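Polyphosphate:AMP phosphotransferase (Pseudomonas aeruginosa PAO1, PDB 3CZP) uses inorganic polyphosphate as phosphate donor to convert AMP to ADP and, less efficiently, GMP to GDP, with magnesium as cofactor and as a homodimer. Local coordinates at residues N49-A54 with R191-G196; S112-A117 with Q130-A135; K159-R164 with L181-S186; R198-T203 with W210-G215. All blocks are in the same frame, centred on the assembly; numbering follows the deposited sequence.

In the fold
All four contacts lie in the first of two fused PPK2 domains, the one that seems catalytically inactive and might mediate dimerization, around its five-stranded parallel sheet. Contacts 1 and 4 share helix 186-203 and the sheet, with centres about 10 Å apart. Contact 2, about 13 Å from contact 1 between centres, joins helices 110-119 and 125-144 where they back onto helix 186-203. Contact 3, about 10 Å from contact 1 between centres, packs helix 158-163 against the turn leading into that helix. Along the chain, contacts 2 and 3 fall in series between the two halves of contact 1, and contact 4 follows. Helix 186-203 thus connects the loop after strand 44-50, helical flank and edge strand.

Contact 1. Residues N49-A54 with R191-G196; sequences NGIEGA and RFVHYG
Ile51 and Phe192 run past each other in opposite directions; the terminal methyl of Ile51 meets the CD2-CE2 side of the Phe192 ring. CD1 of Ile51 lies 3.7 Å from CD2 of Phe192, approaching the ring obliquely. On the strand side, CG1 of Ile51 stands beside the backbone N and opposite the carbonyl carbon (chi1 -56°); this torsion and a bent chi2 of -57° together bring CD1 to the helix. The same methyl reaches CG1 of Val193 at 3.8 Å and is therefore shared by two consecutive helix residues. Phe192 starts out facing the strand end, and its CE2 comes within 3.6 Å of the carbonyl O of Gly50, again at an oblique angle to the ring. Gly50 has backbone angles that call for glycine, and a type II turn runs from Ile51 to Ala54. The position after strand 44-50, with Lys56 NZ hydrogen-bonded to Gly50 O, is consistent with the P-loop of this P-loop NTPase-clan family, in a domain that seems catalytically inactive. With no hydrogen bond across, the contact rests on van der Waals packing, two apolar pairs and the approach of Gly50 O to the ring, so it is not directional.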
loop_
_atom_site.group_PDB
_atom_site.type_symbol
_atom_site.label_atom_id
_atom_site.label_comp_id
_atom_site.label_asym_id
_atom_site.label_seq_id
_atom_site.Cartn_x
_atom_site.Cartn_y
_atom_site.Cartn_z
ATOM N N ASN A 49 10.180 21.212 11.930
ATOM C CA ASN A 49 11.314 21.815 11.292
ATOM C C ASN A 49 12.009 22.819 12.213
ATOM O O ASN A 49 11.490 23.113 13.288
ATOM C CB ASN A 49 10.813 22.570 10.064
ATOM C CG ASN A 49 10.343 21.628 8.908
ATOM O OD1 ASN A 49 9.134 21.471 8.693
ATOM N ND2 ASN A 49 11.301 21.037 8.167
ATOM N N GLY A 50 13.192 23.295 11.809
ATOM C CA GLY A 50 13.921 24.278 12.551
ATOM C C GLY A 50 15.361 23.967 12.907
ATOM O O GLY A 50 16.018 23.171 12.260
ATOM N N ILE A 51 15.828 24.628 13.947
ATOM C CA ILE A 51 17.254 24.603 14.299
ATOM C C ILE A 51 17.525 23.331 15.099
ATOM O O ILE A 51 16.693 22.912 15.911
ATOM C CB ILE A 51 17.674 25.879 15.102
ATOM C CG1 ILE A 51 17.316 27.128 14.309
ATOM C CG2 ILE A 51 19.168 25.875 15.427
ATOM C CD1 ILE A 51 17.963 27.171 12.892
ATOM N N GLU A 52 18.668 22.701 14.782
ATOM C CA GLU A 52 19.254 21.604 15.535
ATOM C C GLU A 52 19.360 22.033 16.997
ATOM O O GLU A 52 19.927 23.100 17.306
ATOM C CB GLU A 52 20.661 21.349 14.980
ATOM C CG GLU A 52 21.582 20.421 15.771
ATOM C CD GLU A 52 21.628 19.010 15.230
ATOM O OE1 GLU A 52 20.550 18.470 14.883
ATOM O OE2 GLU A 52 22.770 18.458 15.164
ATOM N N GLY A 53 18.791 21.227 17.896
ATOM C CA GLY A 53 18.927 21.498 19.332
ATOM C C GLY A 53 17.794 22.327 19.918
ATOM O O GLY A 53 17.832 22.675 21.110
ATOM N N ALA A 54 16.779 22.619 19.094
ATOM C CA ALA A 54 15.671 23.475 19.479
ATOM C C ALA A 54 14.480 22.696 20.007
ATOM O O ALA A 54 13.411 23.279 20.237
ATOM C CB ALA A 54 15.265 24.374 18.300
ATOM N N ARG A 191 23.195 30.592 7.090
ATOM C CA ARG A 191 22.567 30.321 5.799
ATOM C C ARG A 191 21.253 29.638 5.941
ATOM O O ARG A 191 20.322 29.945 5.210
ATOM C CB ARG A 191 23.490 29.519 4.865
ATOM C CG ARG A 191 24.764 30.269 4.580
ATOM C CD ARG A 191 25.693 29.467 3.693
ATOM N NE ARG A 191 25.036 29.223 2.413
ATOM C CZ ARG A 191 25.261 28.186 1.617
ATOM N NH1 ARG A 191 24.596 28.072 0.453
ATOM N NH2 ARG A 191 26.143 27.260 2.000
ATOM N N PHE A 192 21.163 28.717 6.901
ATOM C CA PHE A 192 19.934 28.039 7.190
ATOM C C PHE A 192 18.786 29.013 7.518
ATOM O O PHE A 192 17.630 28.836 7.040
ATOM C CB PHE A 192 20.133 27.120 8.373
ATOM C CG PHE A 192 19.091 26.067 8.480
ATOM C CD1 PHE A 192 19.171 24.935 7.689
ATOM C CD2 PHE A 192 18.001 26.227 9.360
ATOM C CE1 PHE A 192 18.213 23.958 7.789
ATOM C CE2 PHE A 192 17.049 25.265 9.472
ATOM C CZ PHE A 192 17.145 24.110 8.692
ATOM N N VAL A 193 19.101 30.006 8.340
ATOM C CA VAL A 193 18.087 30.947 8.774
ATOM C C VAL A 193 17.788 31.951 7.667
ATOM O O VAL A 193 16.670 32.423 7.574
ATOM C CB VAL A 193 18.395 31.658 10.116
ATOM C CG1 VAL A 193 18.249 30.658 11.335
ATOM C CG2 VAL A 193 19.729 32.384 10.081
ATOM N N HIS A 194 18.773 32.284 6.838
ATOM C CA HIS A 194 18.566 33.140 5.640
ATOM C C HIS A 194 17.577 32.519 4.670
ATOM O O HIS A 194 16.563 33.117 4.268
ATOM C CB HIS A 194 19.922 33.435 4.966
ATOM C CG HIS A 194 19.821 34.027 3.601
ATOM N ND1 HIS A 194 19.581 35.364 3.382
ATOM C CD2 HIS A 194 19.959 33.460 2.376
ATOM C CE1 HIS A 194 19.571 35.596 2.076
ATOM N NE2 HIS A 194 19.822 34.458 1.446
ATOM N N TYR A 195 17.819 31.267 4.324
ATOM C CA TYR A 195 16.882 30.556 3.465
ATOM C C TYR A 195 15.557 30.213 4.176
ATOM O O TYR A 195 14.491 30.273 3.544
ATOM C CB TYR A 195 17.533 29.308 2.847
ATOM C CG TYR A 195 18.600 29.667 1.858
ATOM C CD1 TYR A 195 18.274 30.392 0.701
ATOM C CD2 TYR A 195 19.936 29.302 2.062
ATOM C CE1 TYR A 195 19.264 30.757 -0.226
ATOM C CE2 TYR A 195 20.908 29.669 1.151
ATOM C CZ TYR A 195 20.564 30.363 0.019
ATOM O OH TYR A 195 21.508 30.710 -0.863
ATOM N N GLY A 196 15.629 29.842 5.465
ATOM C CA GLY A 196 14.422 29.603 6.271
ATOM C C GLY A 196 13.478 30.809 6.228
ATOM O O GLY A 196 12.252 30.676 6.036
#

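Contact 2. Residues S112-A117 with Q130-A135; sequences SQMLYA and QAIDAA
Two consecutive antiparallel helices, 110-119 and 125-144, form a helical hairpin on the flank of the P-loop-type domain, and Met114 meets Ala131, Ile132 and Ala135 between them. The short axes run at 171° and come no closer than 10.4 Å, a separation bridged chiefly by the long side chain of Met114, modelled as selenomethionine. Ala131 is met along most of that chain, by CB, SE and CE; Ile132 takes SE and Ala135 takes CE. At the base, CB of Met114 is 4.0 Å from CB of Ala131. CG then occupies the position between backbone N and carbonyl carbon (chi1 82°), and the chain extends to SE, which lies 3.9 Å from CG1 of Ile132; the two side chains cross at about a right angle. The bend at the last torsion (chi3 67°) delivers CE to CB of Ala135, at 3.9 Å, and to within 3.5 Å of Ala131 O. The methyl is no hydrogen-bond donor, so this is van der Waals contact; the carbonyl's bond is the helical one from Ala135 N. No hydrogen bond crosses the interface. Ala131 and Ala135, one turn apart, present methyls to the start and the end of the selenomethionine chain, while Ile132 and Leu115 also touch helix 186-203. The near-antiparallel angle and the short link between residues 119 and 125 are those of an antiparallel helical hairpin, here packed on helix 186-203.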
loop_
_atom_site.group_PDB
_atom_site.type_symbol
_atom_site.label_atom_id
_atom_site.label_comp_id
_atom_site.label_asym_id
_atom_site.label_seq_id
_atom_site.Cartn_x
_atom_site.Cartn_y
_atom_site.Cartn_z
ATOM N N SER A 112 12.877 20.300 4.970
ATOM C CA SER A 112 14.210 19.830 5.339
ATOM C C SER A 112 14.973 19.511 4.070
ATOM O O SER A 112 16.114 19.872 3.924
ATOM C CB SER A 112 14.172 18.583 6.229
ATOM O OG SER A 112 13.106 18.641 7.157
ATOM N N GLN A 113 14.335 18.808 3.146
ATOM C CA GLN A 113 14.976 18.481 1.889
ATOM C C GLN A 113 15.488 19.711 1.130
ATOM O O GLN A 113 16.695 19.780 0.830
ATOM C CB GLN A 113 14.027 17.660 1.014
ATOM C CG GLN A 113 13.700 16.241 1.575
ATOM C CD GLN A 113 12.960 15.395 0.565
ATOM O OE1 GLN A 113 12.193 15.920 -0.244
ATOM N NE2 GLN A 113 13.152 14.070 0.631
HETATM N N MSE A 114 14.610 20.685 0.847
HETATM C CA MSE A 114 15.009 21.913 0.095
HETATM C C MSE A 114 16.030 22.844 0.827
HETATM O O MSE A 114 16.942 23.364 0.207
HETATM C CB MSE A 114 13.754 22.670 -0.376
HETATM C CG MSE A 114 13.110 23.544 0.616
HETATM SE SE MSE A 114 11.483 24.396 0.025
HETATM C CE MSE A 114 10.240 22.827 -0.185
ATOM N N LEU A 115 15.918 22.978 2.159
ATOM C CA LEU A 115 16.844 23.786 2.951
ATOM C C LEU A 115 18.191 23.131 3.002
ATOM O O LEU A 115 19.210 23.777 2.801
ATOM C CB LEU A 115 16.312 24.004 4.382
ATOM C CG LEU A 115 15.140 24.971 4.415
ATOM C CD1 LEU A 115 14.488 24.948 5.803
ATOM C CD2 LEU A 115 15.587 26.398 4.043
ATOM N N TYR A 116 18.217 21.832 3.274
ATOM C CA TYR A 116 19.507 21.118 3.277
ATOM C C TYR A 116 20.187 21.229 1.909
ATOM O O TYR A 116 21.383 21.530 1.815
ATOM C CB TYR A 116 19.288 19.680 3.715
ATOM C CG TYR A 116 20.484 18.781 3.516
ATOM C CD1 TYR A 116 21.569 18.792 4.416
ATOM C CD2 TYR A 116 20.558 17.928 2.393
ATOM C CE1 TYR A 116 22.683 17.951 4.205
ATOM C CE2 TYR A 116 21.669 17.101 2.166
ATOM C CZ TYR A 116 22.720 17.113 3.071
ATOM O OH TYR A 116 23.783 16.264 2.857
ATOM N N ALA A 117 19.416 21.017 0.854
ATOM C CA ALA A 117 19.938 21.007 -0.504
ATOM C C ALA A 117 20.607 22.365 -0.876
ATOM O O ALA A 117 21.763 22.429 -1.403
ATOM C CB ALA A 117 18.794 20.602 -1.524
ATOM N N GLN A 130 11.649 27.064 -6.941
ATOM C CA GLN A 130 10.698 26.132 -7.567
ATOM C C GLN A 130 10.125 25.169 -6.549
ATOM O O GLN A 130 8.950 24.944 -6.580
ATOM C CB GLN A 130 11.328 25.394 -8.738
ATOM C CG GLN A 130 11.583 26.369 -9.928
ATOM C CD GLN A 130 12.444 25.781 -10.997
ATOM O OE1 GLN A 130 12.411 24.582 -11.217
ATOM N NE2 GLN A 130 13.204 26.625 -11.690
ATOM N N ALA A 131 10.986 24.628 -5.683
ATOM C CA ALA A 131 10.650 23.776 -4.581
ATOM C C ALA A 131 9.730 24.479 -3.624
ATOM O O ALA A 131 8.767 23.893 -3.122
ATOM C CB ALA A 131 11.937 23.307 -3.840
ATOM N N ILE A 132 10.013 25.745 -3.371
ATOM C CA ILE A 132 9.152 26.540 -2.529
ATOM C C ILE A 132 7.776 26.588 -3.111
ATOM O O ILE A 132 6.810 26.317 -2.394
ATOM C CB ILE A 132 9.669 27.996 -2.270
ATOM C CG1 ILE A 132 10.935 27.943 -1.422
ATOM C CG2 ILE A 132 8.593 28.808 -1.550
ATOM C CD1 ILE A 132 11.656 29.305 -1.228
ATOM N N ASP A 133 7.662 26.976 -4.380
ATOM C CA ASP A 133 6.329 27.100 -5.013
ATOM C C ASP A 133 5.588 25.753 -5.067
ATOM O O ASP A 133 4.365 25.694 -4.850
ATOM C CB ASP A 133 6.431 27.656 -6.432
ATOM C CG ASP A 133 6.906 29.100 -6.493
ATOM O OD1 ASP A 133 6.858 29.854 -5.470
ATOM O OD2 ASP A 133 7.378 29.475 -7.601
ATOM N N ALA A 134 6.297 24.681 -5.375
ATOM C CA ALA A 134 5.705 23.302 -5.365
ATOM C C ALA A 134 5.116 22.907 -3.992
ATOM O O ALA A 134 4.099 22.231 -3.933
ATOM C CB ALA A 134 6.761 22.203 -5.856
ATOM N N ALA A 135 5.747 23.357 -2.920
ATOM C CA ALA A 135 5.301 23.095 -1.591
ATOM C C ALA A 135 4.016 23.884 -1.353
ATOM O O ALA A 135 3.010 23.320 -0.866
ATOM C CB ALA A 135 6.383 23.492 -0.562
#

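Contact 3. Residues K159-R164 with L181-S186; sequences KQLKER and LDWKQS
Leu161 meets the edge of the Trp183 indole rather than its face, and it does so across a surface contact that contains no hydrogen bond or salt bridge. CD2 of Leu161 lies near the plane of the ring, 4.1 Å from CE3 of Trp183, and is also 3.9 Å from the backbone O of the same residue. The side chains cross at about a right angle. CG of Leu161, anti to the backbone N (chi1 179°), helps carry CD2 to the tryptophan. At the rim, the bent chain of Lys162 turns back toward the loop, yet its NZ stays 4.1 Å from OG of Ser186; that hydroxyl is hydrogen-bonded to Lys158 NZ instead.

Two turns shape the backbone that carries the tryptophan. Asp182 OD1 accepts from Lys184 N at 2.9 Å in an Asx turn, with an N-H...O angle of 142° and the donor on the anti side, 34° out of the carboxylate plane. A type I turn spans Asp182 to Gln185, with Gln185 N bonded to Asp182 O at 3.3 Å. Gln185 takes the N-cap position of the following helix, and Trp183 NE1 bonds Ser179 OG, a bond that would limit rotation of the indole, together with its packing on Phe192.

Around this pair, Trp183 packs edge-to-face with Phe192 and touches Ile51 and Glu52, while Leu161 also touches Tyr189. The contact therefore ties helix 158-163, which follows strand 148-155, to the entrance of helix 186-203 beside the loop after strand 44-50.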
loop_
_atom_site.group_PDB
_atom_site.type_symbol
_atom_site.label_atom_id
_atom_site.label_comp_id
_atom_site.label_asym_id
_atom_site.label_seq_id
_atom_site.Cartn_x
_atom_site.Cartn_y
_atom_site.Cartn_z
ATOM N N LYS A 159 23.356 32.774 19.298
ATOM C CA LYS A 159 23.868 32.789 20.680
ATOM C C LYS A 159 23.337 31.629 21.510
ATOM O O LYS A 159 24.068 31.038 22.300
ATOM C CB LYS A 159 23.470 34.098 21.383
ATOM C CG LYS A 159 24.572 35.112 21.493
ATOM C CD LYS A 159 24.174 36.321 22.371
ATOM C CE LYS A 159 24.867 37.624 21.899
ATOM N NZ LYS A 159 26.201 37.365 21.284
ATOM N N GLN A 160 22.051 31.324 21.330
ATOM C CA GLN A 160 21.402 30.222 22.061
ATOM C C GLN A 160 21.929 28.895 21.519
ATOM O O GLN A 160 22.330 28.048 22.282
ATOM C CB GLN A 160 19.874 30.292 21.930
ATOM C CG GLN A 160 19.172 31.336 22.842
ATOM C CD GLN A 160 17.712 31.588 22.450
ATOM O OE1 GLN A 160 17.303 31.361 21.316
ATOM N NE2 GLN A 160 16.931 32.053 23.399
ATOM N N LEU A 161 21.957 28.725 20.192
ATOM C CA LEU A 161 22.628 27.554 19.587
ATOM C C LEU A 161 24.059 27.376 20.109
ATOM O O LEU A 161 24.445 26.298 20.517
ATOM C CB LEU A 161 22.644 27.654 18.061
ATOM C CG LEU A 161 23.341 26.475 17.369
ATOM C CD1 LEU A 161 22.491 25.211 17.478
ATOM C CD2 LEU A 161 23.664 26.792 15.919
ATOM N N LYS A 162 24.832 28.449 20.084
ATOM C CA LYS A 162 26.208 28.442 20.576
ATOM C C LYS A 162 26.396 27.748 21.928
ATOM O O LYS A 162 27.346 26.984 22.122
ATOM C CB LYS A 162 26.704 29.890 20.651
ATOM C CG LYS A 162 26.895 30.588 19.250
ATOM C CD LYS A 162 28.386 30.868 18.923
ATOM C CE LYS A 162 28.561 31.705 17.647
ATOM N NZ LYS A 162 28.569 30.869 16.389
ATOM N N GLU A 163 25.490 28.005 22.866
ATOM C CA GLU A 163 25.572 27.396 24.210
ATOM C C GLU A 163 25.175 25.901 24.183
ATOM O O GLU A 163 25.792 25.079 24.864
ATOM C CB GLU A 163 24.687 28.149 25.228
ATOM C CG GLU A 163 24.775 29.694 25.236
ATOM C CD GLU A 163 25.991 30.252 25.992
ATOM O OE1 GLU A 163 26.288 29.793 27.128
ATOM O OE2 GLU A 163 26.648 31.178 25.450
ATOM N N ARG A 164 24.162 25.563 23.379
ATOM C CA ARG A 164 23.585 24.208 23.345
ATOM C C ARG A 164 24.594 23.114 22.961
ATOM O O ARG A 164 25.286 23.203 21.941
ATOM C CB ARG A 164 22.370 24.169 22.425
ATOM N N LEU A 181 23.809 18.302 8.449
ATOM C CA LEU A 181 24.561 19.580 8.511
ATOM C C LEU A 181 25.424 19.685 9.785
ATOM O O LEU A 181 25.016 19.211 10.862
ATOM C CB LEU A 181 23.606 20.793 8.478
ATOM C CG LEU A 181 22.795 21.128 7.223
ATOM C CD1 LEU A 181 21.829 22.267 7.543
ATOM C CD2 LEU A 181 23.697 21.470 6.022
ATOM N N ASP A 182 26.602 20.310 9.653
ATOM C CA ASP A 182 27.499 20.563 10.794
ATOM C C ASP A 182 27.137 21.905 11.403
ATOM O O ASP A 182 27.610 22.947 10.962
ATOM C CB ASP A 182 28.979 20.559 10.360
ATOM C CG ASP A 182 29.961 20.720 11.544
ATOM O OD1 ASP A 182 29.539 21.029 12.685
ATOM O OD2 ASP A 182 31.175 20.525 11.324
ATOM N N TRP A 183 26.322 21.855 12.434
ATOM C CA TRP A 183 25.856 23.047 13.079
ATOM C C TRP A 183 26.927 23.783 13.894
ATOM O O TRP A 183 26.695 24.872 14.342
ATOM C CB TRP A 183 24.612 22.732 13.890
ATOM C CG TRP A 183 23.422 22.403 13.048
ATOM C CD1 TRP A 183 23.093 21.206 12.548
ATOM C CD2 TRP A 183 22.425 23.307 12.605
ATOM N NE1 TRP A 183 21.961 21.290 11.827
ATOM C CE2 TRP A 183 21.521 22.581 11.850
ATOM C CE3 TRP A 183 22.214 24.662 12.775
ATOM C CZ2 TRP A 183 20.435 23.160 11.260
ATOM C CZ3 TRP A 183 21.141 25.222 12.205
ATOM C CH2 TRP A 183 20.259 24.480 11.461
ATOM N N LYS A 184 28.105 23.183 14.052
ATOM C CA LYS A 184 29.247 23.838 14.705
ATOM C C LYS A 184 29.813 24.988 13.875
ATOM O O LYS A 184 30.334 25.960 14.412
ATOM C CB LYS A 184 30.380 22.854 14.996
ATOM C CG LYS A 184 30.074 21.805 16.020
ATOM C CD LYS A 184 31.235 20.843 16.245
ATOM C CE LYS A 184 30.848 19.825 17.319
ATOM N NZ LYS A 184 31.909 18.828 17.592
ATOM N N GLN A 185 29.706 24.851 12.562
ATOM C CA GLN A 185 30.096 25.899 11.652
ATOM C C GLN A 185 29.082 27.030 11.683
ATOM O O GLN A 185 27.899 26.833 11.509
ATOM C CB GLN A 185 30.247 25.329 10.247
ATOM C CG GLN A 185 31.614 24.776 9.982
ATOM C CD GLN A 185 31.611 23.379 9.399
ATOM O OE1 GLN A 185 32.177 22.462 9.976
ATOM N NE2 GLN A 185 30.996 23.218 8.241
ATOM N N SER A 186 29.591 28.218 11.929
ATOM C CA SER A 186 28.820 29.465 12.051
ATOM C C SER A 186 28.009 29.734 10.789
ATOM O O SER A 186 26.866 30.141 10.869
ATOM C CB SER A 186 29.774 30.654 12.309
ATOM O OG SER A 186 29.053 31.868 12.491
#

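Contact 4. Residues R198-T203 with W210-G215; sequences RVLRRT and WYVVEG. With ACT (acetate ion), chain E.
Trp210 can be followed outward from its base across Leu200 to Thr203. CB of Trp210 is 4.1 Å from CG of Leu200, and from there the indole spreads over the leucine. CG of Leu200 sits 3.6 Å from the centroid of the five-membered ring, only 10° off its normal, a CH-pi contact over the face. Farther along the bicycle, CE2 of Trp210 meets CD1 of Leu200 at 3.6 Å, and the same methyl also reaches CZ2. At the far end of the benzo ring, CH2 of Trp210 packs against OD1 of Asn49. The other leucine methyl, CD2, turns to CG2 of Val212, at 3.9 Å.

The polar edge is used separately. CD1 of Trp210 lies near OG1 of Thr203, and NE1 donates to that oxygen over 2.8 Å with an angle of 148°, the acceptor close to the ring plane. OG1 in turn donates to Val199 O, 2.6 Å away and above that carbonyl's plane. Its chi1 of 62° brings OG1 to Val199 O one turn back, where it also meets the indole N-H. The hydroxyl thus relays a bond from the indole into the last turn of the helix, and the leucine face contact together with this in-plane bond restricts ring rotation. Tyr211 leaves its backbone away from the helix; its OH donates to O of an acetate ion, 3.0 Å away and probably from the crystallisation liquor.

Strand 210-214 is an outermost strand of the sheet, bonded in parallel to strand 148-155; helix 186-203 forms part of the beta-alpha-beta crossover joining them. Tyr111 of helix 110-119 packs edge-to-face on Trp210, and Ile132 of helix 125-144 touches Thr203.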
loop_
_atom_site.group_PDB
_atom_site.type_symbol
_atom_site.label_atom_id
_atom_site.label_comp_id
_atom_site.label_asym_id
_atom_site.label_seq_id
_atom_site.Cartn_x
_atom_site.Cartn_y
_atom_site.Cartn_z
ATOM N N ARG A 198 13.099 32.953 3.742
ATOM C CA ARG A 198 12.518 32.979 2.410
ATOM C C ARG A 198 11.466 31.884 2.254
ATOM O O ARG A 198 10.363 32.147 1.802
ATOM C CB ARG A 198 13.636 32.810 1.372
ATOM C CG ARG A 198 13.221 32.968 -0.063
ATOM C CD ARG A 198 14.404 32.779 -1.026
ATOM N NE ARG A 198 15.394 33.763 -0.640
ATOM C CZ ARG A 198 15.859 34.770 -1.362
ATOM N NH1 ARG A 198 15.508 34.933 -2.638
ATOM N NH2 ARG A 198 16.741 35.618 -0.781
ATOM N N VAL A 199 11.786 30.665 2.683
ATOM C CA VAL A 199 10.790 29.570 2.717
ATOM C C VAL A 199 9.554 29.862 3.519
ATOM O O VAL A 199 8.425 29.665 3.031
ATOM C CB VAL A 199 11.454 28.219 3.203
ATOM C CG1 VAL A 199 10.464 27.164 3.415
ATOM C CG2 VAL A 199 12.519 27.739 2.150
ATOM N N LEU A 200 9.750 30.359 4.747
ATOM C CA LEU A 200 8.656 30.633 5.659
ATOM C C LEU A 200 7.732 31.783 5.197
ATOM O O LEU A 200 6.518 31.646 5.209
ATOM C CB LEU A 200 9.198 30.880 7.103
ATOM C CG LEU A 200 9.220 29.599 7.980
ATOM C CD1 LEU A 200 10.037 28.426 7.356
ATOM C CD2 LEU A 200 9.737 29.965 9.363
ATOM N N ARG A 201 8.295 32.879 4.711
ATOM C CA ARG A 201 7.498 33.961 4.184
ATOM C C ARG A 201 6.572 33.511 3.064
ATOM O O ARG A 201 5.385 33.928 2.982
ATOM C CB ARG A 201 8.438 35.097 3.731
ATOM C CG ARG A 201 7.819 36.219 2.862
ATOM C CD ARG A 201 6.809 37.091 3.644
ATOM N NE ARG A 201 6.242 38.084 2.735
ATOM C CZ ARG A 201 6.747 39.286 2.526
ATOM N NH1 ARG A 201 6.142 40.097 1.649
ATOM N NH2 ARG A 201 7.864 39.657 3.180
ATOM N N ARG A 202 7.106 32.685 2.173
ATOM C CA ARG A 202 6.400 32.279 0.974
ATOM C C ARG A 202 5.341 31.182 1.188
ATOM O O ARG A 202 4.426 31.022 0.386
ATOM C CB ARG A 202 7.428 31.855 -0.097
ATOM C CG ARG A 202 8.370 32.973 -0.443
ATOM C CD ARG A 202 9.205 32.724 -1.645
ATOM N NE ARG A 202 10.156 33.812 -1.878
ATOM C CZ ARG A 202 11.016 33.843 -2.881
ATOM N NH1 ARG A 202 11.846 34.884 -2.995
ATOM N NH2 ARG A 202 11.058 32.860 -3.768
ATOM N N THR A 203 5.479 30.423 2.262
ATOM C CA THR A 203 4.637 29.256 2.492
ATOM C C THR A 203 3.790 29.366 3.736
ATOM O O THR A 203 3.069 28.415 4.085
ATOM C CB THR A 203 5.481 27.974 2.539
ATOM O OG1 THR A 203 6.393 28.074 3.625
ATOM C CG2 THR A 203 6.208 27.760 1.178
ATOM N N TRP A 210 2.859 29.105 9.321
ATOM C CA TRP A 210 4.046 28.624 10.027
ATOM C C TRP A 210 3.961 29.173 11.438
ATOM O O TRP A 210 3.671 30.374 11.630
ATOM C CB TRP A 210 5.344 29.130 9.373
ATOM C CG TRP A 210 5.861 28.261 8.337
ATOM C CD1 TRP A 210 5.700 28.407 6.995
ATOM C CD2 TRP A 210 6.620 27.079 8.533
ATOM N NE1 TRP A 210 6.338 27.387 6.333
ATOM C CE2 TRP A 210 6.922 26.563 7.258
ATOM C CE3 TRP A 210 7.087 26.399 9.669
ATOM C CZ2 TRP A 210 7.640 25.396 7.088
ATOM C CZ3 TRP A 210 7.837 25.235 9.491
ATOM C CH2 TRP A 210 8.084 24.740 8.226
ATOM N N TYR A 211 4.325 28.347 12.406
ATOM C CA TYR A 211 4.388 28.812 13.801
ATOM C C TYR A 211 5.853 28.714 14.228
ATOM O O TYR A 211 6.405 27.632 14.266
ATOM C CB TYR A 211 3.485 27.946 14.668
ATOM C CG TYR A 211 2.002 27.987 14.302
ATOM C CD1 TYR A 211 1.224 29.030 14.693
ATOM C CD2 TYR A 211 1.418 26.978 13.555
ATOM C CE1 TYR A 211 -0.119 29.092 14.370
ATOM C CE2 TYR A 211 0.083 27.007 13.239
ATOM C CZ TYR A 211 -0.674 28.092 13.650
ATOM O OH TYR A 211 -2.044 28.164 13.365
ATOM N N VAL A 212 6.469 29.864 14.514
ATOM C CA VAL A 212 7.850 29.934 14.965
ATOM C C VAL A 212 7.845 29.901 16.495
ATOM O O VAL A 212 7.295 30.782 17.162
ATOM C CB VAL A 212 8.585 31.182 14.439
ATOM C CG1 VAL A 212 10.038 31.205 14.972
ATOM C CG2 VAL A 212 8.534 31.236 12.889
ATOM N N VAL A 213 8.380 28.831 17.048
ATOM C CA VAL A 213 8.326 28.621 18.499
ATOM C C VAL A 213 9.733 28.649 19.038
ATOM O O VAL A 213 10.557 27.824 18.622
ATOM C CB VAL A 213 7.699 27.242 18.826
ATOM C CG1 VAL A 213 7.570 27.048 20.388
ATOM C CG2 VAL A 213 6.318 27.102 18.123
ATOM N N GLU A 214 10.023 29.588 19.937
ATOM C CA GLU A 214 11.331 29.641 20.574
ATOM C C GLU A 214 11.597 28.378 21.417
ATOM O O GLU A 214 10.807 28.004 22.293
ATOM C CB GLU A 214 11.471 30.906 21.444
ATOM C CG GLU A 214 12.905 31.072 21.944
ATOM C CD GLU A 214 13.167 32.394 22.664
ATOM O OE1 GLU A 214 12.246 33.251 22.704
ATOM O OE2 GLU A 214 14.314 32.567 23.173
ATOM N N GLY A 215 12.719 27.720 21.154
ATOM C CA GLY A 215 12.966 26.408 21.725
ATOM C C GLY A 215 13.902 26.340 22.915
ATOM O O GLY A 215 14.273 25.245 23.364
HETATM C C ACT E . -4.271 25.900 11.090
HETATM O O ACT E . -3.959 26.102 12.285
HETATM O OXT ACT E . -3.480 25.151 10.482
HETATM C CH3 ACT E . -5.477 26.528 10.428
#